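Archaeal flagellar ATP-binding protein FlaH (Methanocaldococcus jannaschii DSM 2661, PDB 4WIA) probably binds ATP as a P-loop ATPase-like accessory component of the archaellum and may help regulate assembly of this archaeal motility filament. Local coordinates at residues Phe51-Gln64 with Phe118-Leu132. Sequence-based numbering, arbitrary orientation.
With SO4 (sulfate ion), chain J; SO4 (sulfate ion), chain F.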
loop_
_atom_site.group_PDB
_atom_site.type_symbol
_atom_site.label_atom_id
_atom_site.label_comp_id
_atom_site.label_asym_id
_atom_site.label_seq_id
_atom_site.Cartn_x
_atom_site.Cartn_y
_atom_site.Cartn_z
ATOM N N PHE A 51 -4.480 9.768 -1.755
ATOM C CA PHE A 51 -3.489 10.129 -0.759
ATOM C C PHE A 51 -3.591 9.227 0.480
ATOM O O PHE A 51 -2.591 8.684 0.956
ATOM C CB PHE A 51 -3.692 11.596 -0.310
ATOM C CG PHE A 51 -3.305 12.632 -1.340
ATOM C CD1 PHE A 51 -2.061 12.625 -1.897
ATOM C CD2 PHE A 51 -4.174 13.626 -1.699
ATOM C CE1 PHE A 51 -1.703 13.576 -2.808
ATOM C CE2 PHE A 51 -3.838 14.602 -2.615
ATOM C CZ PHE A 51 -2.604 14.541 -3.217
ATOM N N LEU A 52 -4.796 9.065 1.014
ATOM C CA LEU A 52 -4.941 8.266 2.215
ATOM C C LEU A 52 -4.499 6.813 2.019
ATOM O O LEU A 52 -3.872 6.218 2.898
ATOM C CB LEU A 52 -6.381 8.282 2.702
ATOM C CG LEU A 52 -6.842 9.593 3.291
ATOM C CD1 LEU A 52 -8.357 9.605 3.341
ATOM C CD2 LEU A 52 -6.271 9.749 4.696
ATOM N N GLN A 53 -4.834 6.215 0.876
ATOM C CA GLN A 53 -4.454 4.828 0.632
ATOM C C GLN A 53 -2.960 4.719 0.451
ATOM O O GLN A 53 -2.389 3.665 0.677
ATOM C CB GLN A 53 -5.157 4.304 -0.637
ATOM C CG GLN A 53 -6.647 4.110 -0.465
ATOM C CD GLN A 53 -6.907 3.064 0.563
ATOM O OE1 GLN A 53 -6.364 1.981 0.509
ATOM N NE2 GLN A 53 -7.704 3.367 1.496
ATOM N N ASN A 54 -2.314 5.789 0.016
ATOM C CA ASN A 54 -0.867 5.760 -0.127
ATOM C C ASN A 54 -0.097 6.300 1.087
ATOM O O ASN A 54 1.052 6.657 0.962
ATOM C CB ASN A 54 -0.478 6.478 -1.415
ATOM C CG ASN A 54 -0.825 5.635 -2.618
ATOM O OD1 ASN A 54 -0.046 4.827 -3.017
ATOM N ND2 ASN A 54 -1.990 5.841 -3.198
ATOM N N ARG A 55 -0.763 6.341 2.238
ATOM C CA ARG A 55 -0.136 6.600 3.555
ATOM C C ARG A 55 0.196 8.072 3.794
ATOM O O ARG A 55 1.040 8.382 4.616
ATOM C CB ARG A 55 1.106 5.740 3.782
ATOM C CG ARG A 55 0.902 4.244 3.529
ATOM C CD ARG A 55 -0.105 3.672 4.506
ATOM N NE ARG A 55 -0.448 2.327 4.143
ATOM C CZ ARG A 55 -1.198 1.487 4.860
ATOM N NH1 ARG A 55 -1.464 0.293 4.357
ATOM N NH2 ARG A 55 -1.627 1.768 6.068
ATOM N N TYR A 56 -0.515 8.956 3.104
ATOM C CA TYR A 56 -0.560 10.376 3.464
ATOM C C TYR A 56 -1.771 10.702 4.401
ATOM O O TYR A 56 -2.700 9.921 4.532
ATOM C CB TYR A 56 -0.613 11.245 2.224
ATOM C CG TYR A 56 0.540 10.998 1.271
ATOM C CD1 TYR A 56 1.741 11.662 1.435
ATOM C CD2 TYR A 56 0.435 10.076 0.228
ATOM C CE1 TYR A 56 2.807 11.449 0.597
ATOM C CE2 TYR A 56 1.494 9.841 -0.623
ATOM C CZ TYR A 56 2.670 10.521 -0.437
ATOM O OH TYR A 56 3.701 10.359 -1.249
ATOM N N SER A 57 -1.683 11.826 5.111
ATOM C CA SER A 57 -2.758 12.276 5.945
ATOM C C SER A 57 -3.452 13.426 5.231
ATOM O O SER A 57 -2.830 14.109 4.463
ATOM C CB SER A 57 -2.237 12.741 7.284
ATOM O OG SER A 57 -1.220 13.737 7.137
ATOM N N VAL A 58 -4.755 13.583 5.460
ATOM C CA VAL A 58 -5.526 14.573 4.796
ATOM C C VAL A 58 -6.416 15.313 5.807
ATOM O O VAL A 58 -7.020 14.684 6.678
ATOM C CB VAL A 58 -6.418 13.916 3.730
ATOM C CG1 VAL A 58 -7.311 14.947 3.073
ATOM C CG2 VAL A 58 -5.573 13.242 2.669
ATOM N N THR A 59 -6.533 16.625 5.638
ATOM C CA THR A 59 -7.583 17.391 6.218
ATOM C C THR A 59 -8.566 17.783 5.131
ATOM O O THR A 59 -8.162 18.331 4.085
ATOM C CB THR A 59 -7.052 18.691 6.845
ATOM O OG1 THR A 59 -6.237 18.357 7.966
ATOM C CG2 THR A 59 -8.213 19.601 7.357
ATOM N N TYR A 60 -9.855 17.546 5.374
ATOM C CA TYR A 60 -10.869 17.927 4.408
ATOM C C TYR A 60 -11.840 18.890 5.073
ATOM O O TYR A 60 -12.564 18.482 5.958
ATOM C CB TYR A 60 -11.565 16.671 3.883
ATOM C CG TYR A 60 -12.378 16.846 2.600
ATOM C CD1 TYR A 60 -13.436 17.714 2.537
ATOM C CD2 TYR A 60 -12.081 16.115 1.468
ATOM C CE1 TYR A 60 -14.178 17.900 1.396
ATOM C CE2 TYR A 60 -12.831 16.261 0.303
ATOM C CZ TYR A 60 -13.867 17.134 0.258
ATOM O OH TYR A 60 -14.644 17.322 -0.875
ATOM N N VAL A 61 -11.887 20.140 4.603
ATOM C CA VAL A 61 -12.752 21.144 5.128
ATOM C C VAL A 61 -13.866 21.337 4.108
ATOM O O VAL A 61 -13.603 21.764 2.998
ATOM C CB VAL A 61 -12.009 22.479 5.314
ATOM C CG1 VAL A 61 -12.923 23.572 5.915
ATOM C CG2 VAL A 61 -10.778 22.299 6.176
ATOM N N SER A 62 -15.098 21.052 4.514
ATOM C CA SER A 62 -16.262 21.126 3.662
ATOM C C SER A 62 -17.251 22.224 4.155
ATOM O O SER A 62 -17.680 22.191 5.283
ATOM C CB SER A 62 -17.022 19.792 3.701
ATOM O OG SER A 62 -18.225 19.862 2.954
ATOM N N THR A 63 -17.674 23.092 3.251
ATOM C CA THR A 63 -18.774 23.988 3.483
ATOM C C THR A 63 -20.121 23.393 3.149
ATOM O O THR A 63 -21.100 24.110 3.143
ATOM C CB THR A 63 -18.602 25.239 2.604
ATOM O OG1 THR A 63 -18.427 24.871 1.227
ATOM C CG2 THR A 63 -17.372 25.991 3.042
ATOM N N GLN A 64 -20.187 22.098 2.813
ATOM C CA GLN A 64 -21.444 21.505 2.304
ATOM C C GLN A 64 -21.954 20.264 3.046
ATOM O O GLN A 64 -23.142 20.102 3.167
ATOM C CB GLN A 64 -21.285 21.183 0.815
ATOM C CG GLN A 64 -21.024 22.422 -0.019
ATOM C CD GLN A 64 -20.858 22.099 -1.485
ATOM O OE1 GLN A 64 -20.963 20.956 -1.889
ATOM N NE2 GLN A 64 -20.521 23.101 -2.277
ATOM N N PHE A 118 -5.430 21.783 11.207
ATOM C CA PHE A 118 -5.616 21.508 9.831
ATOM C C PHE A 118 -4.279 21.181 9.195
ATOM O O PHE A 118 -4.210 20.264 8.347
ATOM C CB PHE A 118 -6.223 22.692 9.042
ATOM C CG PHE A 118 -7.590 23.127 9.471
ATOM C CD1 PHE A 118 -8.358 22.390 10.354
ATOM C CD2 PHE A 118 -8.112 24.300 8.949
ATOM C CE1 PHE A 118 -9.617 22.830 10.723
ATOM C CE2 PHE A 118 -9.349 24.766 9.340
ATOM C CZ PHE A 118 -10.105 24.020 10.233
ATOM N N TYR A 119 -3.246 21.923 9.579
ATOM C CA TYR A 119 -1.966 21.962 8.846
ATOM C C TYR A 119 -0.955 20.970 9.385
ATOM O O TYR A 119 0.129 20.802 8.822
ATOM C CB TYR A 119 -1.393 23.398 8.790
ATOM C CG TYR A 119 -2.415 24.319 8.249
ATOM C CD1 TYR A 119 -2.753 24.273 6.899
ATOM C CD2 TYR A 119 -3.170 25.148 9.099
ATOM C CE1 TYR A 119 -3.788 25.051 6.384
ATOM C CE2 TYR A 119 -4.188 25.928 8.595
ATOM C CZ TYR A 119 -4.507 25.838 7.228
ATOM O OH TYR A 119 -5.523 26.598 6.695
ATOM N N GLU A 120 -1.351 20.174 10.357
ATOM C CA GLU A 120 -0.502 19.037 10.723
ATOM C C GLU A 120 -0.583 17.927 9.670
ATOM O O GLU A 120 0.264 17.086 9.638
ATOM C CB GLU A 120 -0.907 18.451 12.076
ATOM C CG GLU A 120 -1.023 19.455 13.231
ATOM C CD GLU A 120 -1.560 18.761 14.482
ATOM O OE1 GLU A 120 -0.887 18.803 15.516
ATOM O OE2 GLU A 120 -2.634 18.130 14.404
ATOM N N LYS A 121 -1.560 17.935 8.780
ATOM C CA LYS A 121 -1.665 16.862 7.786
ATOM C C LYS A 121 -0.908 17.194 6.535
ATOM O O LYS A 121 -0.461 18.344 6.382
ATOM C CB LYS A 121 -3.132 16.588 7.432
ATOM C CG LYS A 121 -4.042 16.353 8.611
ATOM C CD LYS A 121 -3.461 15.339 9.562
ATOM C CE LYS A 121 -4.538 14.839 10.499
ATOM N NZ LYS A 121 -3.925 14.051 11.603
ATOM N N ASP A 122 -0.708 16.179 5.654
ATOM C CA ASP A 122 0.100 16.353 4.433
ATOM C C ASP A 122 -0.657 17.142 3.428
ATOM O O ASP A 122 -0.081 17.908 2.674
ATOM C CB ASP A 122 0.508 15.029 3.823
ATOM C CG ASP A 122 1.289 14.162 4.781
ATOM O OD1 ASP A 122 2.210 14.695 5.452
ATOM O OD2 ASP A 122 0.934 12.966 4.895
ATOM N N VAL A 123 -1.959 17.018 3.427
ATOM C CA VAL A 123 -2.761 17.564 2.369
ATOM C C VAL A 123 -3.926 18.233 3.003
ATOM O O VAL A 123 -4.589 17.611 3.825
ATOM C CB VAL A 123 -3.297 16.426 1.452
ATOM C CG1 VAL A 123 -4.182 16.979 0.358
ATOM C CG2 VAL A 123 -2.141 15.656 0.809
ATOM N N ILE A 124 -4.239 19.458 2.575
ATOM C CA ILE A 124 -5.384 20.159 3.119
ATOM C C ILE A 124 -6.319 20.592 2.027
ATOM O O ILE A 124 -5.928 21.298 1.110
ATOM C CB ILE A 124 -4.930 21.400 3.927
ATOM C CG1 ILE A 124 -3.933 20.978 5.030
ATOM C CG2 ILE A 124 -6.117 22.098 4.547
ATOM C CD1 ILE A 124 -2.489 21.090 4.628
ATOM N N ILE A 125 -7.592 20.213 2.156
ATOM C CA ILE A 125 -8.564 20.474 1.105
ATOM C C ILE A 125 -9.625 21.474 1.614
ATOM O O ILE A 125 -10.217 21.194 2.638
ATOM C CB ILE A 125 -9.223 19.149 0.725
ATOM C CG1 ILE A 125 -8.175 18.216 0.107
ATOM C CG2 ILE A 125 -10.350 19.359 -0.261
ATOM C CD1 ILE A 125 -8.603 16.799 -0.211
ATOM N N PHE A 126 -9.926 22.543 0.845
ATOM C CA PHE A 126 -11.033 23.403 1.136
ATOM C C PHE A 126 -12.073 23.314 0.035
ATOM O O PHE A 126 -11.861 23.808 -1.059
ATOM C CB PHE A 126 -10.593 24.870 1.288
ATOM C CG PHE A 126 -9.561 25.057 2.360
ATOM C CD1 PHE A 126 -9.939 25.153 3.656
ATOM C CD2 PHE A 126 -8.224 25.001 2.074
ATOM C CE1 PHE A 126 -9.023 25.273 4.685
ATOM C CE2 PHE A 126 -7.296 25.091 3.095
ATOM C CZ PHE A 126 -7.711 25.213 4.411
ATOM N N ASP A 127 -13.211 22.702 0.346
ATOM C CA ASP A 127 -14.270 22.558 -0.615
ATOM C C ASP A 127 -15.531 23.131 0.035
ATOM O O ASP A 127 -16.272 22.365 0.649
ATOM C CB ASP A 127 -14.430 21.054 -0.916
ATOM C CG ASP A 127 -15.559 20.763 -1.884
ATOM O OD1 ASP A 127 -15.880 21.681 -2.672
ATOM O OD2 ASP A 127 -16.103 19.623 -1.872
ATOM N N SER A 128 -15.814 24.436 -0.043
ATOM C CA SER A 128 -15.390 25.390 -1.050
ATOM C C SER A 128 -14.639 26.562 -0.415
ATOM O O SER A 128 -15.104 27.157 0.573
ATOM C CB SER A 128 -16.683 25.913 -1.688
ATOM O OG SER A 128 -16.555 27.169 -2.347
ATOM N N ILE A 129 -13.510 26.926 -0.998
ATOM C CA ILE A 129 -12.824 28.116 -0.577
ATOM C C ILE A 129 -13.597 29.343 -1.079
ATOM O O ILE A 129 -13.659 30.351 -0.378
ATOM C CB ILE A 129 -11.360 28.149 -1.017
ATOM C CG1 ILE A 129 -10.547 29.086 -0.143
ATOM C CG2 ILE A 129 -11.247 28.634 -2.440
ATOM C CD1 ILE A 129 -10.491 28.728 1.325
ATOM N N SER A 130 -14.261 29.235 -2.230
ATOM C CA SER A 130 -15.055 30.359 -2.739
ATOM C C SER A 130 -16.220 30.732 -1.798
ATOM O O SER A 130 -16.461 31.928 -1.569
ATOM C CB SER A 130 -15.537 30.144 -4.186
ATOM O OG SER A 130 -16.519 29.133 -4.299
ATOM N N ALA A 131 -16.907 29.746 -1.213
ATOM C CA ALA A 131 -17.958 30.046 -0.226
ATOM C C ALA A 131 -17.373 30.721 1.027
ATOM O O ALA A 131 -17.967 31.665 1.569
ATOM C CB ALA A 131 -18.712 28.805 0.163
ATOM N N LEU A 132 -16.199 30.283 1.477
ATOM C CA LEU A 132 -15.572 30.868 2.675
ATOM C C LEU A 132 -15.121 32.303 2.450
ATOM O O LEU A 132 -15.234 33.133 3.354
ATOM C CB LEU A 132 -14.377 30.023 3.091
ATOM C CG LEU A 132 -14.721 28.632 3.622
ATOM C CD1 LEU A 132 -13.496 27.740 3.747
ATOM C CD2 LEU A 132 -15.429 28.679 4.976
HETATM S S SO4 J . -2.878 4.040 8.473
HETATM O O1 SO4 J . -2.698 2.758 9.230
HETATM O O2 SO4 J . -1.926 4.069 7.306
HETATM O O3 SO4 J . -4.184 4.390 7.952
HETATM O O4 SO4 J . -2.453 5.098 9.470
HETATM S S SO4 F . -20.029 24.679 -5.522
HETATM O O1 SO4 F . -19.779 24.764 -6.969
HETATM O O2 SO4 F . -20.914 23.573 -5.040
HETATM O O3 SO4 F . -20.741 25.967 -5.302
HETATM O O4 SO4 F . -18.770 24.580 -4.688
#
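Strands 58-62 and 123-127 run parallel, their axes 4.7 Å apart at 10°, as neighbours in the central sheet of a RecA/KaiC-like P-loop fold. Thr59 and Val61 each donate N-H to one residue of the partner strand and accept through O from another, the ladder ending with Thr63 N on Asp127 O. On the face packed against helix 40-53, Ile125 CG2 sits over the centre of the Tyr60 ring, 4.0 Å from its centroid. With CG anti to the backbone N (chi1 -164°), that ring lies alongside Asp127, and its OH gives a hydrogen bond of 2.9 Å to Asp127 OD2, on the anti side and somewhat out of the carboxylate plane. OD2 is also hydrogen-bonded to Ser41 OG, and OD1 to Thr162 OG1, so Asp127, at the end of its strand beside the P-loop, probably serves as the Walker B aspartate. A phenylalanine here in place of Tyr60 lacks the hydroxyl and would probably leave Asp127 OD2 without this partner and its carboxylate less firmly oriented. Farther down this face Val123 CG2 stands over the Phe51 ring, 9° off its normal. On the opposite face Thr59 OG1 donates to a lone pair of Phe118 O (2.8 Å), tying the chain just before strand 123-127 to strand 58-62, and Val61 CG2 reaches Phe126 CE1. At the strand entrance Asp122 OD2 takes Ser57 N at 2.9 Å, while Ser57 OG accepts from Asp122 N. The peptide between Asp127 and Ser128 is cis, and its N-H, on Ser128 N, donates to Thr63 OG1 (2.9 Å), while Ser128 OG caps the following helix at Ala131 N.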